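Local atomic coordinates of putative DNA-binding protein (Streptomyces coelicolor, PDB entry 2EWT), a protein that acts as a central regulator of aerial mycelium formation, probably by binding DNA through its helix-turn-helix domain. Residues A15-Q20 / D60-P65. Numbering follows the deposited sequence.
Sequences AIRTQQ and DFYGVP
The hydroxyl of Y62 rests against the aliphatic part of R17. Its OH atom is 3.5 Å from R17 CB and 3.6 Å from R17 CD, with CG also close by. The two side chains run alongside each other and point the same way. R17 starts with CG anti to the backbone N (chi1 168°) and then bends at chi3. The bend carries the guanidinium away from the ring, to a salt bridge of NE with E44 and a hydrogen bond of NH1 with L22 O. The arginine thus offers carbon to the tyrosine and charge to E44.

Near the root of the tyrosine, I16 crosses its side chain at a slant. I16 CG2 is 3.6 Å from Y62 CB. The same methyl, anti to the I16 backbone N, also meets V64 CG1 at 4.2 Å. Q20 lies across the tyrosine, also near its root. Its CD lies 3.7 Å from Y62 CD1, and its amide plane stands 84° from the ring. An alanine in place of Y62 would probably open a gap between I16, R17 and Q20 and leave the R17 methylenes without their aromatic neighbour.

Both helices end here. Q20 is the first residue past helix 3-19. G63 closes helix 52-62 with a Schellman motif, G63 N bonding to D60 O at 3.0 Å. The chain then turns and brings V64 back to I16. The contact therefore joins the C-terminal ends of the first and last helices of this helix-turn-helix domain. Helices 24-30 and 37-45 probably form the helix-turn-helix itself, and the contact packs the flanking helices beside it. V27 of helix 24-30 touches R17, F61 and Y62. The salt bridge to E44 ties in helix 37-45, while I16 also meets L69 in the C-terminal tail.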
ATOM      1  N   ALA A  15       8.177 -11.517  -8.792  1.00 12.57           N
ATOM      2  CA  ALA A  15       8.310 -11.382 -10.237  1.00 12.92           C
ATOM      3  C   ALA A  15       9.178 -10.182 -10.604  1.00 12.89           C
ATOM      4  O   ALA A  15      10.123 -10.309 -11.377  1.00 14.05           O
ATOM      5  CB  ALA A  15       6.931 -11.253 -10.883  1.00 14.20           C
ATOM      6  N   ILE A  16       8.866  -9.017 -10.044  1.00 12.63           N
ATOM      7  CA  ILE A  16       9.637  -7.812 -10.335  1.00 11.83           C
ATOM      8  C   ILE A  16      11.109  -7.963  -9.943  1.00 11.78           C
ATOM      9  O   ILE A  16      11.997  -7.518 -10.671  1.00 11.11           O
ATOM     10  CB  ILE A  16       9.017  -6.575  -9.636  1.00 12.87           C
ATOM     11  CG1 ILE A  16       7.845  -6.048 -10.467  1.00 16.45           C
ATOM     12  CG2 ILE A  16      10.059  -5.479  -9.462  1.00 13.35           C
ATOM     13  CD1 ILE A  16       6.746  -7.063 -10.712  1.00 18.75           C
ATOM     14  N   ARG A  17      11.366  -8.589  -8.799  1.00  9.89           N
ATOM     15  CA  ARG A  17      12.740  -8.799  -8.350  1.00 10.85           C
ATOM     16  C   ARG A  17      13.515  -9.650  -9.350  1.00 11.40           C
ATOM     17  O   ARG A  17      14.570  -9.246  -9.834  1.00 12.21           O
ATOM     18  CB  ARG A  17      12.768  -9.503  -6.993  1.00  8.22           C
ATOM     19  CG  ARG A  17      14.154 -10.003  -6.603  1.00  9.46           C
ATOM     20  CD  ARG A  17      14.174 -10.585  -5.199  1.00  8.43           C
ATOM     21  NE  ARG A  17      13.370 -11.799  -5.055  1.00  8.65           N
ATOM     22  CZ  ARG A  17      13.686 -12.985  -5.571  1.00 11.07           C
ATOM     23  NH1 ARG A  17      14.797 -13.139  -6.286  1.00  9.15           N
ATOM     24  NH2 ARG A  17      12.904 -14.031  -5.340  1.00  8.28           N
ATOM     25  N   THR A  18      12.983 -10.834  -9.642  1.00 13.61           N
ATOM     26  CA  THR A  18      13.621 -11.762 -10.571  1.00 14.36           C
ATOM     27  C   THR A  18      13.730 -11.177 -11.974  1.00 17.59           C
ATOM     28  O   THR A  18      14.725 -11.392 -12.667  1.00 16.98           O
ATOM     29  CB  THR A  18      12.848 -13.096 -10.644  1.00 15.53           C
ATOM     30  OG1 THR A  18      11.484 -12.842 -11.007  1.00 17.53           O
ATOM     31  CG2 THR A  18      12.888 -13.810  -9.296  1.00 15.12           C
ATOM     32  N   GLN A  19      12.711 -10.430 -12.383  1.00 19.26           N
ATOM     33  CA  GLN A  19      12.695  -9.820 -13.709  1.00 21.50           C
ATOM     34  C   GLN A  19      13.911  -8.954 -13.999  1.00 20.86           C
ATOM     35  O   GLN A  19      14.352  -8.866 -15.145  1.00 22.64           O
ATOM     36  CB  GLN A  19      11.423  -8.991 -13.896  1.00 22.59           C
ATOM     37  CG  GLN A  19      10.241  -9.798 -14.389  1.00 25.97           C
ATOM     38  CD  GLN A  19       8.987  -8.963 -14.522  1.00 26.27           C
ATOM     39  OE1 GLN A  19       9.036  -7.815 -14.964  1.00 27.87           O
ATOM     40  NE2 GLN A  19       7.851  -9.541 -14.152  1.00 28.90           N
ATOM     41  N   GLN A  20      14.450  -8.307 -12.974  1.00 19.17           N
ATOM     42  CA  GLN A  20      15.622  -7.473 -13.177  1.00 20.47           C
ATOM     43  C   GLN A  20      16.908  -8.184 -12.768  1.00 17.60           C
ATOM     44  O   GLN A  20      17.917  -7.548 -12.465  1.00 19.10           O
ATOM     45  CB  GLN A  20      15.475  -6.149 -12.432  1.00 22.28           C
ATOM     46  CG  GLN A  20      15.332  -6.260 -10.935  1.00 24.56           C
ATOM     47  CD  GLN A  20      14.895  -4.949 -10.324  1.00 26.88           C
ATOM     48  OE1 GLN A  20      13.752  -4.522 -10.495  1.00 28.93           O
ATOM     49  NE2 GLN A  20      15.806  -4.292  -9.619  1.00 27.47           N
ATOM     50  N   ASP A  60      10.328   1.773  -5.198  1.00 14.36           N
ATOM     51  CA  ASP A  60      11.397   2.710  -5.533  1.00 16.60           C
ATOM     52  C   ASP A  60      12.704   1.956  -5.729  1.00 16.47           C
ATOM     53  O   ASP A  60      13.439   2.202  -6.687  1.00 15.65           O
ATOM     54  CB  ASP A  60      11.560   3.742  -4.416  1.00 18.83           C
ATOM     55  CG  ASP A  60      10.409   4.728  -4.360  1.00 23.20           C
ATOM     56  OD1 ASP A  60       9.332   4.415  -4.908  1.00 28.73           O
ATOM     57  OD2 ASP A  60      10.577   5.810  -3.763  1.00 26.88           O
ATOM     58  N   PHE A  61      12.986   1.037  -4.812  1.00 14.94           N
ATOM     59  CA  PHE A  61      14.201   0.236  -4.881  1.00 14.58           C
ATOM     60  C   PHE A  61      14.285  -0.524  -6.200  1.00 14.62           C
ATOM     61  O   PHE A  61      15.328  -0.533  -6.858  1.00 14.64           O
ATOM     62  CB  PHE A  61      14.242  -0.756  -3.718  1.00 13.48           C
ATOM     63  CG  PHE A  61      15.399  -1.717  -3.784  1.00 12.89           C
ATOM     64  CD1 PHE A  61      16.701  -1.277  -3.560  1.00 14.43           C
ATOM     65  CD2 PHE A  61      15.186  -3.054  -4.093  1.00 14.19           C
ATOM     66  CE1 PHE A  61      17.779  -2.160  -3.643  1.00 13.29           C
ATOM     67  CE2 PHE A  61      16.255  -3.947  -4.178  1.00 13.10           C
ATOM     68  CZ  PHE A  61      17.553  -3.496  -3.953  1.00 14.68           C
ATOM     69  N   TYR A  62      13.185  -1.164  -6.584  1.00 12.82           N
ATOM     70  CA  TYR A  62      13.143  -1.927  -7.820  1.00 13.77           C
ATOM     71  C   TYR A  62      13.005  -1.049  -9.059  1.00 14.56           C
ATOM     72  O   TYR A  62      13.140  -1.532 -10.182  1.00 16.51           O
ATOM     73  CB  TYR A  62      12.009  -2.948  -7.767  1.00 11.51           C
ATOM     74  CG  TYR A  62      12.282  -4.101  -6.819  1.00 10.56           C
ATOM     75  CD1 TYR A  62      13.465  -4.834  -6.911  1.00 11.04           C
ATOM     76  CD2 TYR A  62      11.355  -4.466  -5.843  1.00 12.16           C
ATOM     77  CE1 TYR A  62      13.725  -5.905  -6.056  1.00 10.76           C
ATOM     78  CE2 TYR A  62      11.605  -5.540  -4.977  1.00 11.04           C
ATOM     79  CZ  TYR A  62      12.792  -6.253  -5.091  1.00 11.22           C
ATOM     80  OH  TYR A  62      13.039  -7.313  -4.248  1.00 10.04           O
ATOM     81  N   GLY A  63      12.736   0.236  -8.849  1.00 16.91           N
ATOM     82  CA  GLY A  63      12.602   1.158  -9.965  1.00 18.11           C
ATOM     83  C   GLY A  63      11.323   0.997 -10.766  1.00 19.15           C
ATOM     84  O   GLY A  63      11.305   1.241 -11.975  1.00 18.77           O
ATOM     85  N   VAL A  64      10.248   0.587 -10.100  1.00 18.03           N
ATOM     86  CA  VAL A  64       8.963   0.401 -10.766  1.00 19.44           C
ATOM     87  C   VAL A  64       7.859   1.132 -10.010  1.00 20.34           C
ATOM     88  O   VAL A  64       7.986   1.403  -8.816  1.00 20.59           O
ATOM     89  CB  VAL A  64       8.570  -1.093 -10.839  1.00 19.66           C
ATOM     90  CG1 VAL A  64       9.652  -1.885 -11.552  1.00 19.29           C
ATOM     91  CG2 VAL A  64       8.334  -1.638  -9.440  1.00 19.38           C
ATOM     92  N   PRO A  65       6.763   1.476 -10.703  1.00 22.35           N
ATOM     93  CA  PRO A  65       5.648   2.174 -10.052  1.00 21.91           C
ATOM     94  C   PRO A  65       4.950   1.209  -9.095  1.00 19.83           C
ATOM     95  O   PRO A  65       4.920   0.005  -9.343  1.00 19.72           O
ATOM     96  CB  PRO A  65       4.749   2.557 -11.227  1.00 21.95           C
ATOM     97  CG  PRO A  65       5.710   2.670 -12.376  1.00 24.11           C
ATOM     98  CD  PRO A  65       6.587   1.465 -12.164  1.00 21.90           C
TER